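Local coordinates for protein putative sortase (Streptococcus pneumoniae, PDB 2W1J) that probably catalyses, as a class C sortase, the transpeptidation that joins pilin subunits into the pilus fibre of the bacterium, at residues V69-L78 / A121-K129; G168-T176 / R186-I194. One frame throughout, in Å; residues are numbered along the deposited sequence.

Contacts 1 and 2 illustrate how the sortase beta-barrel is covered by its own loops. Contact 2 joins strands 170-178 and 185-194, while in contact 1 the loop 121-129 packs against the hairpin of strands 65-71 and 76-82. Their centres lie about 14 Å apart, yet they share apolar packing: Ile71 CD1 lies 3.7 Å from Leu174 CD1, and Leu127 CD2 lies 3.8 Å from Thr176 CG2. Phe124 also reaches the backbone of the contact 2 hairpin, with CD2 3.8 Å from Leu175 O. Residues 173-176 begin the TLXTC signature ending in the sortase nucleophilic cysteine, and Arg186 is probably the conserved arginine; contact 1 reaches this region through Leu127 on Thr176 and a Phe124-His115 backbone hydrogen bond.

Contact 1 (V69-L78 / A121-K129)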
ATOM      1  N   VAL A  69      -1.725  -0.815  -6.736  1.00  5.22           N
ATOM      2  CA  VAL A  69      -2.873  -1.394  -6.060  1.00  5.63           C
ATOM      3  C   VAL A  69      -4.093  -1.248  -6.953  1.00  5.31           C
ATOM      4  O   VAL A  69      -4.460  -0.136  -7.363  1.00  5.89           O
ATOM      5  CB  VAL A  69      -3.111  -0.743  -4.666  1.00  6.34           C
ATOM      6  CG1 VAL A  69      -3.267   0.771  -4.758  1.00  8.96           C
ATOM      7  CG2 VAL A  69      -4.279  -1.407  -3.950  1.00  8.78           C
ATOM      8  N   GLU A  70      -4.706  -2.382  -7.263  1.00  4.82           N
ATOM      9  CA  GLU A  70      -5.809  -2.465  -8.210  1.00  5.07           C
ATOM     10  C   GLU A  70      -7.071  -2.878  -7.453  1.00  4.39           C
ATOM     11  O   GLU A  70      -7.080  -3.912  -6.768  1.00  4.55           O
ATOM     12  CB  GLU A  70      -5.464  -3.506  -9.281  1.00  5.11           C
ATOM     13  CG  GLU A  70      -6.521  -3.635 -10.366  1.00  6.86           C
ATOM     14  CD  GLU A  70      -6.311  -4.839 -11.266  1.00  9.15           C
ATOM     15  OE1 GLU A  70      -5.392  -5.648 -11.009  1.00  8.11           O
ATOM     16  OE2 GLU A  70      -7.091  -4.974 -12.233  1.00 12.28           O
ATOM     17  N   ILE A  71      -8.127  -2.078  -7.574  1.00  4.55           N
ATOM     18  CA  ILE A  71      -9.374  -2.382  -6.884  1.00  4.39           C
ATOM     19  C   ILE A  71     -10.481  -2.324  -7.935  1.00  4.77           C
ATOM     20  O   ILE A  71     -11.109  -1.282  -8.156  1.00  4.22           O
ATOM     21  CB  ILE A  71      -9.671  -1.395  -5.739  1.00  4.17           C
ATOM     22  CG1 ILE A  71      -8.405  -1.053  -4.937  1.00  4.52           C
ATOM     23  CG2 ILE A  71     -10.791  -1.949  -4.856  1.00  4.60           C
ATOM     24  CD1 ILE A  71      -8.603   0.069  -3.929  1.00  6.81           C
ATOM     25  N   PRO A  72     -10.689  -3.437  -8.646  1.00  5.19           N
ATOM     26  CA  PRO A  72     -11.550  -3.404  -9.828  1.00  5.70           C
ATOM     27  C   PRO A  72     -12.968  -2.898  -9.558  1.00  5.37           C
ATOM     28  O   PRO A  72     -13.537  -2.192 -10.392  1.00  5.36           O
ATOM     29  CB  PRO A  72     -11.558  -4.870 -10.280  1.00  6.44           C
ATOM     30  CG  PRO A  72     -10.229  -5.382  -9.856  1.00  7.16           C
ATOM     31  CD  PRO A  72      -9.965  -4.715  -8.532  1.00  6.30           C
ATOM     32  N   VAL A  73     -13.545  -3.220  -8.410  1.00  5.23           N
ATOM     33  CA  VAL A  73     -14.953  -2.922  -8.193  1.00  6.49           C
ATOM     34  C   VAL A  73     -15.210  -1.410  -8.120  1.00  6.15           C
ATOM     35  O   VAL A  73     -16.323  -0.961  -8.382  1.00  7.20           O
ATOM     36  CB  VAL A  73     -15.498  -3.689  -6.959  1.00  6.95           C
ATOM     37  CG1 VAL A  73     -14.893  -3.163  -5.666  1.00  8.66           C
ATOM     38  CG2 VAL A  73     -17.013  -3.675  -6.920  1.00  9.54           C
ATOM     39  N   ILE A  74     -14.190  -0.620  -7.775  1.00  5.31           N
ATOM     40  CA  ILE A  74     -14.306   0.842  -7.797  1.00  5.67           C
ATOM     41  C   ILE A  74     -13.376   1.484  -8.831  1.00  5.22           C
ATOM     42  O   ILE A  74     -13.099   2.685  -8.780  1.00  5.47           O
ATOM     43  CB  ILE A  74     -14.067   1.471  -6.407  1.00  5.06           C
ATOM     44  CG1 ILE A  74     -12.735   1.008  -5.808  1.00  5.87           C
ATOM     45  CG2 ILE A  74     -15.235   1.142  -5.476  1.00  7.42           C
ATOM     46  CD1 ILE A  74     -12.345   1.779  -4.547  1.00  7.21           C
ATOM     47  N   ASP A  75     -12.926   0.694  -9.800  1.00  5.05           N
ATOM     48  CA  ASP A  75     -12.151   1.239 -10.916  1.00  5.67           C
ATOM     49  C   ASP A  75     -10.916   2.006 -10.464  1.00  5.72           C
ATOM     50  O   ASP A  75     -10.606   3.076 -11.007  1.00  6.50           O
ATOM     51  CB  ASP A  75     -13.031   2.127 -11.804  1.00  6.34           C
ATOM     52  CG  ASP A  75     -14.237   1.386 -12.321  1.00  8.13           C
ATOM     53  OD1 ASP A  75     -14.039   0.327 -12.945  1.00 10.28           O
ATOM     54  OD2 ASP A  75     -15.374   1.833 -12.068  1.00 12.41           O
ATOM     55  N   VAL A  76     -10.209   1.457  -9.482  1.00  5.76           N
ATOM     56  CA  VAL A  76      -8.978   2.071  -8.998  1.00  6.49           C
ATOM     57  C   VAL A  76      -7.768   1.258  -9.448  1.00  6.05           C
ATOM     58  O   VAL A  76      -7.778   0.027  -9.385  1.00  6.26           O
ATOM     59  CB  VAL A  76      -8.990   2.164  -7.460  1.00  6.59           C
ATOM     60  CG1 VAL A  76      -7.607   2.473  -6.925  1.00  8.22           C
ATOM     61  CG2 VAL A  76      -9.993   3.195  -7.008  1.00  8.52           C
ATOM     62  N   ASP A  77      -6.742   1.933  -9.952  1.00  6.50           N
ATOM     63  CA  ASP A  77      -5.454   1.285 -10.167  1.00  8.15           C
ATOM     64  C   ASP A  77      -4.423   2.376  -9.955  1.00  7.99           C
ATOM     65  O   ASP A  77      -4.268   3.267 -10.795  1.00  9.33           O
ATOM     66  CB  ASP A  77      -5.346   0.659 -11.561  1.00  9.41           C
ATOM     67  CG  ASP A  77      -4.307  -0.464 -11.626  1.00 12.04           C
ATOM     68  OD1 ASP A  77      -3.598  -0.719 -10.621  1.00 12.90           O
ATOM     69  OD2 ASP A  77      -4.198  -1.102 -12.693  1.00 15.39           O
ATOM     70  N   LEU A  78      -3.756   2.336  -8.806  1.00  7.09           N
ATOM     71  CA  LEU A  78      -2.842   3.415  -8.424  1.00  7.07           C
ATOM     72  C   LEU A  78      -1.425   2.902  -8.270  1.00  6.30           C
ATOM     73  O   LEU A  78      -1.204   1.866  -7.648  1.00  6.55           O
ATOM     74  CB  LEU A  78      -3.256   4.031  -7.092  1.00  8.06           C
ATOM     75  CG  LEU A  78      -4.486   4.924  -7.061  1.00  9.74           C
ATOM     76  CD1 LEU A  78      -4.703   5.374  -5.625  1.00  9.61           C
ATOM     77  CD2 LEU A  78      -4.302   6.123  -7.985  1.00  9.66           C
ATOM     78  N   ALA A 121      -7.926  14.284  -8.613  1.00 10.44           N
ATOM     79  CA  ALA A 121      -7.777  12.854  -8.836  1.00 10.65           C
ATOM     80  C   ALA A 121      -8.523  12.122  -7.744  1.00 10.09           C
ATOM     81  O   ALA A 121      -8.467  12.500  -6.570  1.00 10.42           O
ATOM     82  CB  ALA A 121      -6.312  12.469  -8.815  1.00 11.43           C
ATOM     83  N   LYS A 122      -9.226  11.065  -8.127  1.00 10.76           N
ATOM     84  CA  LYS A 122     -10.081  10.390  -7.165  1.00 11.00           C
ATOM     85  C   LYS A 122      -9.305   9.614  -6.098  1.00  9.22           C
ATOM     86  O   LYS A 122      -9.781   9.491  -4.974  1.00  9.06           O
ATOM     87  CB  LYS A 122     -11.126   9.509  -7.858  1.00 12.43           C
ATOM     88  CG  LYS A 122     -10.551   8.367  -8.659  1.00 14.71           C
ATOM     89  CD  LYS A 122     -11.628   7.636  -9.449  1.00 17.73           C
ATOM     90  CE  LYS A 122     -11.130   6.269  -9.879  1.00 18.26           C
ATOM     91  NZ  LYS A 122     -12.153   5.546 -10.681  1.00 20.58           N
ATOM     92  N   MET A 123      -8.103   9.142  -6.429  1.00  8.30           N
ATOM     93  CA  MET A 123      -7.289   8.385  -5.470  1.00  7.89           C
ATOM     94  C   MET A 123      -8.150   7.351  -4.734  1.00  7.81           C
ATOM     95  O   MET A 123      -8.742   6.493  -5.386  1.00  7.77           O
ATOM     96  CB  MET A 123      -6.537   9.323  -4.515  1.00  7.52           C
ATOM     97  CG  MET A 123      -5.610  10.333  -5.216  1.00  8.36           C
ATOM     98  SD  MET A 123      -4.392   9.539  -6.282  1.00  8.89           S
ATOM     99  CE  MET A 123      -3.314  10.936  -6.599  1.00  9.28           C
ATOM    100  N   PHE A 124      -8.234   7.439  -3.405  1.00  7.10           N
ATOM    101  CA  PHE A 124      -9.006   6.466  -2.603  1.00  7.24           C
ATOM    102  C   PHE A 124     -10.389   7.005  -2.173  1.00  8.07           C
ATOM    103  O   PHE A 124     -11.000   6.510  -1.227  1.00 10.04           O
ATOM    104  CB  PHE A 124      -8.230   6.029  -1.351  1.00  7.49           C
ATOM    105  CG  PHE A 124      -7.227   4.909  -1.568  1.00  6.38           C
ATOM    106  CD1 PHE A 124      -7.049   4.269  -2.793  1.00  6.69           C
ATOM    107  CD2 PHE A 124      -6.462   4.488  -0.489  1.00  6.68           C
ATOM    108  CE1 PHE A 124      -6.109   3.241  -2.921  1.00  7.55           C
ATOM    109  CE2 PHE A 124      -5.534   3.469  -0.604  1.00  7.11           C
ATOM    110  CZ  PHE A 124      -5.355   2.834  -1.813  1.00  7.29           C
ATOM    111  N   THR A 125     -10.898   8.018  -2.866  1.00  8.14           N
ATOM    112  CA  THR A 125     -12.190   8.596  -2.485  1.00  8.93           C
ATOM    113  C   THR A 125     -13.293   7.547  -2.355  1.00  9.11           C
ATOM    114  O   THR A 125     -14.132   7.631  -1.447  1.00 10.41           O
ATOM    115  CB  THR A 125     -12.626   9.687  -3.473  1.00  8.71           C
ATOM    116  OG1 THR A 125     -11.714  10.779  -3.361  1.00  8.95           O
ATOM    117  CG2 THR A 125     -14.049  10.176  -3.165  1.00 11.00           C
ATOM    118  N   ASP A 126     -13.316   6.580  -3.268  1.00  9.12           N
ATOM    119  CA  ASP A 126     -14.392   5.588  -3.270  1.00  9.12           C
ATOM    120  C   ASP A 126     -14.137   4.387  -2.350  1.00  9.28           C
ATOM    121  O   ASP A 126     -14.863   3.397  -2.395  1.00  8.42           O
ATOM    122  CB  ASP A 126     -14.696   5.116  -4.696  1.00  9.24           C
ATOM    123  CG  ASP A 126     -15.437   6.159  -5.520  1.00 12.16           C
ATOM    124  OD1 ASP A 126     -16.116   7.044  -4.943  1.00 12.58           O
ATOM    125  OD2 ASP A 126     -15.334   6.092  -6.761  1.00 13.65           O
ATOM    126  N   LEU A 127     -13.127   4.480  -1.489  1.00  8.95           N
ATOM    127  CA  LEU A 127     -12.888   3.402  -0.528  1.00  9.35           C
ATOM    128  C   LEU A 127     -14.114   3.147   0.345  1.00  8.89           C
ATOM    129  O   LEU A 127     -14.330   2.019   0.794  1.00  8.74           O
ATOM    130  CB  LEU A 127     -11.690   3.726   0.361  1.00 10.65           C
ATOM    131  CG  LEU A 127     -10.616   2.651   0.495  1.00 12.84           C
ATOM    132  CD1 LEU A 127     -10.066   2.153  -0.847  1.00 12.85           C
ATOM    133  CD2 LEU A 127      -9.483   3.150   1.388  1.00 13.30           C
ATOM    134  N   THR A 128     -14.927   4.182   0.566  1.00  8.52           N
ATOM    135  CA  THR A 128     -16.135   4.038   1.378  1.00  9.52           C
ATOM    136  C   THR A 128     -17.172   3.128   0.727  1.00  8.25           C
ATOM    137  O   THR A 128     -18.131   2.716   1.388  1.00  9.65           O
ATOM    138  CB  THR A 128     -16.814   5.395   1.654  1.00  9.99           C
ATOM    139  OG1 THR A 128     -17.044   6.071   0.410  1.00 11.73           O
ATOM    140  CG2 THR A 128     -15.934   6.254   2.562  1.00 12.26           C
ATOM    141  N   LYS A 129     -17.021   2.864  -0.566  1.00  8.08           N
ATOM    142  CA  LYS A 129     -17.938   1.977  -1.275  1.00  7.68           C
ATOM    143  C   LYS A 129     -17.589   0.505  -1.088  1.00  7.65           C
ATOM    144  O   LYS A 129     -18.405  -0.368  -1.387  1.00  8.25           O
ATOM    145  CB  LYS A 129     -17.961   2.282  -2.777  1.00  7.85           C
ATOM    146  CG  LYS A 129     -18.535   3.650  -3.121  1.00  9.85           C
ATOM    147  CD  LYS A 129     -18.551   3.932  -4.624  1.00 12.04           C
ATOM    148  CE  LYS A 129     -19.490   3.010  -5.378  1.00 14.27           C
ATOM    149  NZ  LYS A 129     -19.522   3.363  -6.831  1.00 16.03           N
TER
HETATM  150  O   HOH W   1     -12.990   5.136  -7.673  1.00  6.27           O
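Leu78 and Phe124 open the apolar part of the interface: CD1 of the leucine comes obliquely upon the ring and stands 3.7 Å from CE1. Val69 CG1 and Val76 CG1 lie at the ring's edge, near its plane, while Leu127 CD1 of the same loop lies over one face, toward its rim. Ile71 crosses Leu127 at about a right angle, its CD1 4.0 Å from Leu127 CD1. Leu78 and Met123 also cross at about a right angle, Leu78 CD2 meeting the sulfur of Met123, SD, at 3.8 Å. Ile74 turns CG1 into the position between backbone N and carbonyl carbon (chi1 53°), from where CD1 packs 3.7 Å from Asp126 O and CG2 lies beside Lys129 CB.

Two short motifs shape these surfaces, both within the sortase domain. Strands 65-71 and 76-82 are joined by a tight connection with a G1 beta bulge, in which Asp75 and Val76 both face Ile71. In the other segment, Lys122 to Thr125 form a type II' turn, whose carbonyl, Lys122 O, is gripped twice, by Thr125 N and, on a lone pair, by Thr125 OG1.

Polar links complete the contact. The Lys122 chain, extended beyond CG, reaches to the bulge, and its NZ gives a hydrogen bond of 2.9 Å to Asp75 O, arriving from above the carbonyl plane. A water bridges the segments close by, donating to Ile74 O and to Asp126 OD2, 2.7 Å from each; Asp126 OD1 is bonded to a glycerol, probably from the crystallisation liquor.

Contact 2 (G168-T176 / R186-I194); sequences GHDYVTLLT and RLLVRGHRI
Arg190 runs straight out through its first two torsions (chi1 -173°) and then bends at the third (chi3 73°), which lays its guanidinium flat on the ring of Tyr171. The two planes are only 10° apart with centres 4.0 Å from each other; CD sits over the middle of the ring in a CH-pi contact, and CZ makes an off-centre cation-pi one. His169 CB lies against the opposite face, toward its rim, and Gly191 O is in plane at the edge. Arg190 NH2 has a salt bridge to Asp150, probably helping to fix the stack.

This is an antiparallel hairpin of the sortase beta-barrel, carrying the TLXTC signature (from Thr173 to the nucleophilic cysteine after Thr176) and Arg186, probably the conserved active-site arginine. Arg186 salt-bridges Asp42 and touches Trp44, consistent with the DPW lid of pilus sortases. Val172 with Gly191, Leu174 with Val189 and Thr176 with Leu187 each exchange two backbone hydrogen bonds. Beyond the stack, at the open end of the hairpin, Arg193 N bonds to Asp170 O, and Arg193 NH1 meets the syn side of Asp170 OD2 at 3.1 Å in a salt bridge. Tyr147 and Gly105 also bond this carboxylate.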
ATOM      1  N   GLY A 168       0.441 -14.722  12.286  1.00  9.55           N
ATOM      2  CA  GLY A 168      -0.429 -15.749  11.708  1.00  9.44           C
ATOM      3  C   GLY A 168      -1.350 -15.280  10.592  1.00  9.27           C
ATOM      4  O   GLY A 168      -2.155 -16.066  10.076  1.00  9.61           O
ATOM      5  N   HIS A 169      -1.230 -14.006  10.209  1.00  7.83           N
ATOM      6  CA  HIS A 169      -2.043 -13.426   9.143  1.00  6.99           C
ATOM      7  C   HIS A 169      -1.186 -12.693   8.112  1.00  6.71           C
ATOM      8  O   HIS A 169      -0.092 -12.205   8.407  1.00  7.14           O
ATOM      9  CB  HIS A 169      -3.106 -12.493   9.734  1.00  7.37           C
ATOM     10  CG  HIS A 169      -4.069 -13.181  10.661  1.00  8.27           C
ATOM     11  ND1 HIS A 169      -5.281 -13.683  10.234  1.00 11.96           N
ATOM     12  CD2 HIS A 169      -3.996 -13.450  11.987  1.00 11.46           C
ATOM     13  CE1 HIS A 169      -5.907 -14.243  11.255  1.00 11.70           C
ATOM     14  NE2 HIS A 169      -5.153 -14.108  12.332  1.00 12.34           N
ATOM     15  N   ASP A 170      -1.725 -12.612   6.899  1.00  5.36           N
ATOM     16  CA  ASP A 170      -1.125 -11.894   5.775  1.00  4.64           C
ATOM     17  C   ASP A 170      -2.164 -10.848   5.368  1.00  4.43           C
ATOM     18  O   ASP A 170      -3.156 -11.176   4.709  1.00  5.15           O
ATOM     19  CB  ASP A 170      -0.868 -12.907   4.640  1.00  4.85           C
ATOM     20  CG  ASP A 170      -0.243 -12.297   3.388  1.00  4.81           C
ATOM     21  OD1 ASP A 170      -0.268 -11.056   3.206  1.00  4.86           O
ATOM     22  OD2 ASP A 170       0.261 -13.093   2.543  1.00  4.34           O
ATOM     23  N   TYR A 171      -1.949  -9.608   5.806  1.00  4.51           N
ATOM     24  CA  TYR A 171      -2.923  -8.519   5.655  1.00  4.03           C
ATOM     25  C   TYR A 171      -2.361  -7.370   4.828  1.00  4.09           C
ATOM     26  O   TYR A 171      -1.166  -7.066   4.883  1.00  4.41           O
ATOM     27  CB  TYR A 171      -3.274  -7.947   7.031  1.00  4.57           C
ATOM     28  CG  TYR A 171      -4.192  -8.760   7.911  1.00  4.23           C
ATOM     29  CD1 TYR A 171      -5.395  -9.273   7.434  1.00  5.93           C
ATOM     30  CD2 TYR A 171      -3.903  -8.925   9.272  1.00  6.25           C
ATOM     31  CE1 TYR A 171      -6.266  -9.973   8.283  1.00  5.45           C
ATOM     32  CE2 TYR A 171      -4.763  -9.613  10.120  1.00  6.65           C
ATOM     33  CZ  TYR A 171      -5.943 -10.128   9.619  1.00  6.12           C
ATOM     34  OH  TYR A 171      -6.796 -10.809  10.467  1.00  8.05           O
ATOM     35  N   VAL A 172      -3.240  -6.707   4.083  1.00  3.78           N
ATOM     36  CA  VAL A 172      -2.949  -5.382   3.546  1.00  4.07           C
ATOM     37  C   VAL A 172      -4.111  -4.489   3.965  1.00  3.93           C
ATOM     38  O   VAL A 172      -5.278  -4.866   3.806  1.00  4.94           O
ATOM     39  CB  VAL A 172      -2.803  -5.388   2.008  1.00  4.08           C
ATOM     40  CG1 VAL A 172      -2.775  -3.964   1.455  1.00  4.85           C
ATOM     41  CG2 VAL A 172      -1.539  -6.139   1.605  1.00  5.08           C
ATOM     42  N   THR A 173      -3.788  -3.321   4.514  1.00  3.71           N
ATOM     43  CA  THR A 173      -4.799  -2.316   4.827  1.00  4.17           C
ATOM     44  C   THR A 173      -4.634  -1.119   3.904  1.00  4.17           C
ATOM     45  O   THR A 173      -3.522  -0.619   3.691  1.00  4.81           O
ATOM     46  CB  THR A 173      -4.723  -1.884   6.304  1.00  4.76           C
ATOM     47  OG1 THR A 173      -5.060  -3.008   7.130  1.00  5.09           O
ATOM     48  CG2 THR A 173      -5.667  -0.712   6.618  1.00  6.37           C
ATOM     49  N   LEU A 174      -5.761  -0.686   3.346  1.00  4.25           N
ATOM     50  CA  LEU A 174      -5.863   0.530   2.556  1.00  4.60           C
ATOM     51  C   LEU A 174      -6.377   1.630   3.481  1.00  4.39           C
ATOM     52  O   LEU A 174      -7.410   1.473   4.142  1.00  4.97           O
ATOM     53  CB  LEU A 174      -6.792   0.300   1.366  1.00  5.84           C
ATOM     54  CG  LEU A 174      -6.509  -0.983   0.573  1.00  4.65           C
ATOM     55  CD1 LEU A 174      -7.512  -1.105  -0.562  1.00  6.15           C
ATOM     56  CD2 LEU A 174      -5.099  -0.981   0.028  1.00  7.18           C
ATOM     57  N   LEU A 175      -5.613   2.720   3.544  1.00  4.84           N
ATOM     58  CA  LEU A 175      -5.796   3.774   4.535  0.50  4.70           C
ATOM     59  C   LEU A 175      -6.111   5.106   3.857  1.00  4.50           C
ATOM     60  O   LEU A 175      -5.380   5.527   2.964  1.00  4.58           O
ATOM     61  CB  LEU A 175      -4.497   3.909   5.337  0.50  4.86           C
ATOM     62  CG  LEU A 175      -4.325   5.084   6.296  0.50  3.95           C
ATOM     63  CD1 LEU A 175      -5.362   4.996   7.401  0.50  5.43           C
ATOM     64  CD2 LEU A 175      -2.920   5.121   6.884  0.50  3.57           C
ATOM     65  N   THR A 176      -7.178   5.772   4.304  1.00  4.33           N
ATOM     66  CA  THR A 176      -7.474   7.119   3.812  1.00  4.84           C
ATOM     67  C   THR A 176      -8.121   7.944   4.916  1.00  4.76           C
ATOM     68  O   THR A 176      -8.324   7.452   6.025  1.00  5.22           O
ATOM     69  CB  THR A 176      -8.324   7.063   2.530  1.00  5.15           C
ATOM     70  OG1 THR A 176      -8.323   8.343   1.895  1.00  6.23           O
ATOM     71  CG2 THR A 176      -9.758   6.629   2.816  1.00  6.59           C
ATOM     72  N   ARG A 186      -9.685   8.353  10.259  1.00  3.92           N
ATOM     73  CA  ARG A 186      -9.113   7.573   9.162  1.00  4.27           C
ATOM     74  C   ARG A 186      -9.967   6.336   8.936  1.00  4.07           C
ATOM     75  O   ARG A 186     -10.493   5.745   9.890  1.00  4.95           O
ATOM     76  CB  ARG A 186      -7.663   7.150   9.449  1.00  5.27           C
ATOM     77  CG  ARG A 186      -6.749   8.307   9.867  1.00  5.32           C
ATOM     78  CD  ARG A 186      -6.498   9.291   8.741  1.00  6.49           C
ATOM     79  NE  ARG A 186      -5.673  10.426   9.165  1.00  6.12           N
ATOM     80  CZ  ARG A 186      -6.108  11.667   9.357  1.00  6.46           C
ATOM     81  NH1 ARG A 186      -7.389  11.973   9.192  1.00  7.60           N
ATOM     82  NH2 ARG A 186      -5.247  12.614   9.726  1.00  7.50           N
ATOM     83  N   LEU A 187     -10.120   5.978   7.666  1.00  4.21           N
ATOM     84  CA  LEU A 187     -10.824   4.771   7.252  1.00  4.57           C
ATOM     85  C   LEU A 187      -9.786   3.714   6.904  1.00  4.23           C
ATOM     86  O   LEU A 187      -8.853   3.986   6.131  1.00  4.90           O
ATOM     87  CB  LEU A 187     -11.671   5.077   6.014  1.00  5.34           C
ATOM     88  CG  LEU A 187     -12.478   3.917   5.428  1.00  5.66           C
ATOM     89  CD1 LEU A 187     -13.575   3.523   6.382  1.00  8.39           C
ATOM     90  CD2 LEU A 187     -13.073   4.288   4.071  1.00  8.95           C
ATOM     91  N   LEU A 188      -9.966   2.523   7.463  1.00  4.53           N
ATOM     92  CA  LEU A 188      -9.075   1.389   7.248  1.00  4.80           C
ATOM     93  C   LEU A 188      -9.862   0.274   6.592  1.00  5.04           C
ATOM     94  O   LEU A 188     -10.811  -0.241   7.197  1.00  6.98           O
ATOM     95  CB  LEU A 188      -8.565   0.844   8.580  1.00  5.80           C
ATOM     96  CG  LEU A 188      -7.707   1.730   9.466  1.00  8.53           C
ATOM     97  CD1 LEU A 188      -7.113   0.947  10.613  1.00 13.41           C
ATOM     98  CD2 LEU A 188      -6.653   2.444   8.691  1.00  7.99           C
ATOM     99  N   VAL A 189      -9.467  -0.112   5.388  1.00  4.30           N
ATOM    100  CA  VAL A 189     -10.091  -1.234   4.709  1.00  4.27           C
ATOM    101  C   VAL A 189      -9.049  -2.343   4.682  1.00  4.11           C
ATOM    102  O   VAL A 189      -8.053  -2.236   3.966  1.00  4.81           O
ATOM    103  CB  VAL A 189     -10.535  -0.842   3.292  1.00  4.58           C
ATOM    104  CG1 VAL A 189     -11.029  -2.068   2.537  1.00  6.14           C
ATOM    105  CG2 VAL A 189     -11.629   0.235   3.361  1.00  6.28           C
ATOM    106  N   ARG A 190      -9.260  -3.376   5.492  1.00  4.28           N
ATOM    107  CA  ARG A 190      -8.289  -4.458   5.633  1.00  4.26           C
ATOM    108  C   ARG A 190      -8.714  -5.656   4.810  1.00  4.47           C
ATOM    109  O   ARG A 190      -9.865  -6.093   4.901  1.00  4.86           O
ATOM    110  CB  ARG A 190      -8.167  -4.894   7.097  1.00  4.42           C
ATOM    111  CG  ARG A 190      -7.059  -5.905   7.330  1.00  4.37           C
ATOM    112  CD  ARG A 190      -7.031  -6.351   8.777  1.00  5.28           C
ATOM    113  NE  ARG A 190      -8.149  -7.227   9.098  1.00  4.65           N
ATOM    114  CZ  ARG A 190      -8.388  -7.715  10.307  1.00  6.78           C
ATOM    115  NH1 ARG A 190      -7.646  -7.325  11.339  1.00  6.23           N
ATOM    116  NH2 ARG A 190      -9.405  -8.547  10.498  1.00  7.37           N
ATOM    117  N   GLY A 191      -7.774  -6.217   4.049  1.00  4.23           N
ATOM    118  CA  GLY A 191      -7.991  -7.496   3.368  1.00  4.69           C
ATOM    119  C   GLY A 191      -6.998  -8.549   3.824  1.00  3.98           C
ATOM    120  O   GLY A 191      -5.870  -8.212   4.177  1.00  4.56           O
ATOM    121  N   HIS A 192      -7.432  -9.812   3.827  1.00  3.88           N
ATOM    122  CA  HIS A 192      -6.511 -10.931   4.032  1.00  4.58           C
ATOM    123  C   HIS A 192      -6.155 -11.564   2.701  1.00  4.85           C
ATOM    124  O   HIS A 192      -6.947 -11.566   1.760  1.00  3.35           O
ATOM    125  CB  HIS A 192      -7.054 -11.986   5.013  1.00  5.03           C
ATOM    126  CG  HIS A 192      -8.350 -12.604   4.601  1.00  5.70           C
ATOM    127  ND1 HIS A 192      -8.471 -13.559   3.611  1.00  7.30           N
ATOM    128  CD2 HIS A 192      -9.597 -12.410   5.084  1.00  4.99           C
ATOM    129  CE1 HIS A 192      -9.742 -13.913   3.493  1.00  5.39           C
ATOM    130  NE2 HIS A 192     -10.445 -13.226   4.376  1.00  8.60           N
ATOM    131  N   ARG A 193      -4.953 -12.125   2.653  1.00  9.51           N
ATOM    132  CA  ARG A 193      -4.450 -12.759   1.450  1.00  9.70           C
ATOM    133  C   ARG A 193      -5.317 -13.963   1.096  1.00 10.02           C
ATOM    134  O   ARG A 193      -5.723 -14.728   1.989  1.00 10.89           O
ATOM    135  CB  ARG A 193      -3.018 -13.197   1.712  1.00 10.22           C
ATOM    136  CG  ARG A 193      -2.301 -13.808   0.525  1.00 10.29           C
ATOM    137  CD  ARG A 193      -1.873 -12.768  -0.496  1.00  9.51           C
ATOM    138  NE  ARG A 193      -1.151 -13.405  -1.603  1.00  8.77           N
ATOM    139  CZ  ARG A 193       0.135 -13.733  -1.558  1.00  8.04           C
ATOM    140  NH1 ARG A 193       0.866 -13.446  -0.476  1.00  9.50           N
ATOM    141  NH2 ARG A 193       0.707 -14.326  -2.599  1.00  7.73           N
ATOM    142  N   ILE A 194      -5.610 -14.143  -0.194  1.00  9.67           N
ATOM    143  CA  ILE A 194      -6.306 -15.338  -0.677  1.00  9.57           C
ATOM    144  C   ILE A 194      -5.554 -15.913  -1.873  1.00  9.25           C
ATOM    145  O   ILE A 194      -4.760 -15.225  -2.512  1.00  8.91           O
ATOM    146  CB  ILE A 194      -7.767 -15.026  -1.088  1.00  9.13           C
ATOM    147  CG1 ILE A 194      -7.833 -14.006  -2.236  1.00 10.43           C
ATOM    148  CG2 ILE A 194      -8.565 -14.566   0.126  1.00  9.63           C
ATOM    149  CD1 ILE A 194      -9.243 -13.801  -2.810  1.00  9.62           C
TER